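Local coordinates for hypothetical protein SMU.776 (Streptococcus mutans, PDB 2B78) that is of unknown function but is probably an S-adenosylmethionine-dependent methyltransferase that may act on RNA, at residues K312-G317 / G325-S330. Sequence-based numbering, arbitrary orientation.
Sequences KLIRQG and GLIIAS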
# COMPACT_ATOMS: atom_id res chain seq x y z
N LYS A 312 5.81 15.56 -14.54
CA LYS A 312 5.04 16.80 -14.62
C LYS A 312 4.67 17.31 -13.23
O LYS A 312 4.60 18.52 -13.00
CB LYS A 312 3.77 16.57 -15.43
CG LYS A 312 4.03 16.27 -16.90
CD LYS A 312 2.72 15.99 -17.62
CE LYS A 312 1.81 17.20 -17.58
NZ LYS A 312 0.60 16.98 -18.43
N LEU A 313 4.42 16.39 -12.30
CA LEU A 313 4.06 16.78 -10.94
C LEU A 313 5.27 17.43 -10.28
O LEU A 313 5.15 18.44 -9.58
CB LEU A 313 3.63 15.56 -10.12
CG LEU A 313 2.47 14.77 -10.72
CD1 LEU A 313 2.18 13.55 -9.84
CD2 LEU A 313 1.24 15.66 -10.85
N ILE A 314 6.45 16.86 -10.51
CA ILE A 314 7.68 17.39 -9.95
C ILE A 314 8.02 18.75 -10.56
O ILE A 314 8.37 19.69 -9.84
CB ILE A 314 8.86 16.42 -10.22
CG1 ILE A 314 8.66 15.13 -9.41
CG2 ILE A 314 10.18 17.08 -9.85
CD1 ILE A 314 8.81 15.31 -7.89
N ARG A 315 7.90 18.86 -11.88
CA ARG A 315 8.20 20.10 -12.59
C ARG A 315 7.32 21.24 -12.11
O ARG A 315 7.81 22.31 -11.73
CB ARG A 315 8.02 19.92 -14.10
CG ARG A 315 8.38 21.17 -14.93
CD ARG A 315 8.27 20.91 -16.44
NE ARG A 315 9.18 19.86 -16.89
CZ ARG A 315 8.82 18.60 -17.10
NH1 ARG A 315 7.56 18.21 -16.92
NH2 ARG A 315 9.73 17.71 -17.49
N GLN A 316 6.01 21.02 -12.13
CA GLN A 316 5.09 22.05 -11.71
C GLN A 316 5.14 22.32 -10.21
O GLN A 316 4.93 23.45 -9.77
CB GLN A 316 3.68 21.69 -12.19
CG GLN A 316 3.59 21.75 -13.72
CD GLN A 316 2.17 21.67 -14.24
OE1 GLN A 316 1.26 22.26 -13.67
NE2 GLN A 316 1.99 20.95 -15.35
N GLY A 317 5.44 21.29 -9.42
CA GLY A 317 5.55 21.48 -7.99
C GLY A 317 6.72 22.39 -7.67
O GLY A 317 6.64 23.26 -6.80
N GLY A 325 13.18 24.53 -0.11
CA GLY A 325 12.05 23.67 0.22
C GLY A 325 12.30 22.19 0.03
O GLY A 325 13.37 21.77 -0.43
N LEU A 326 11.31 21.38 0.38
CA LEU A 326 11.42 19.93 0.25
C LEU A 326 10.25 19.34 -0.52
O LEU A 326 9.14 19.87 -0.50
CB LEU A 326 11.45 19.26 1.63
CG LEU A 326 12.61 19.65 2.54
CD1 LEU A 326 12.17 19.55 3.99
CD2 LEU A 326 13.81 18.77 2.23
N ILE A 327 10.53 18.25 -1.22
CA ILE A 327 9.50 17.53 -1.96
C ILE A 327 9.53 16.11 -1.44
O ILE A 327 10.59 15.50 -1.29
CB ILE A 327 9.79 17.50 -3.48
CG1 ILE A 327 9.69 18.90 -4.07
CG2 ILE A 327 8.80 16.57 -4.17
CD1 ILE A 327 9.72 18.91 -5.59
N ILE A 328 8.35 15.58 -1.12
CA ILE A 328 8.24 14.21 -0.66
C ILE A 328 7.47 13.55 -1.80
O ILE A 328 6.26 13.73 -1.93
CB ILE A 328 7.45 14.13 0.66
CG1 ILE A 328 8.25 14.83 1.76
CG2 ILE A 328 7.19 12.67 1.05
CD1 ILE A 328 7.56 14.86 3.10
N ALA A 329 8.19 12.84 -2.66
CA ALA A 329 7.60 12.17 -3.81
C ALA A 329 7.31 10.72 -3.49
O ALA A 329 8.23 9.90 -3.32
CB ALA A 329 8.55 12.25 -5.02
N SER A 330 6.02 10.40 -3.43
CA SER A 330 5.56 9.07 -3.11
C SER A 330 4.77 8.40 -4.23
O SER A 330 4.16 9.07 -5.07
CB SER A 330 4.70 9.14 -1.84
OG SER A 330 3.90 7.98 -1.69
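Ile314 on the helix meets Ile327 and Ala329 on the strand, and the join is entirely apolar. The CB of Ile314 lies too far back to touch the strand. Ile314 CG2 is also set back, 4.7 Å from Ile327 CD1. CG1 lies beside the backbone N (chi1 -68°) and meets neither strand residue. It carries the methyl that does. The second torsion (chi2 -69°) swings CD1 out of the helix surface and onto the strand. There Ile314 CD1 lies 3.9 Å from Ile327 CG2 and 4.2 Å from Ala329 CB. It thus rests against two residues that face the helix from the same side of the strand. Ile327 reaches back with its longer branch. Its chain is extended (chi2 -170°), and Ile327 CD1 comes within 4.4 Å of Ile314 CD1. Gly317, three residues further along the helix, lies near the Ile327 tip but does not touch it. Helix 306-319 links the parallel strands 286-291 and 325-331, a beta-alpha-beta crossover of the Rossmann-like methyltransferase fold. Ile291 on the first strand touches both Ile314 and Ile327. On another side of the helix, Leu313 and Gln316 pack on Phe273 and Phe276 of helix 272-281.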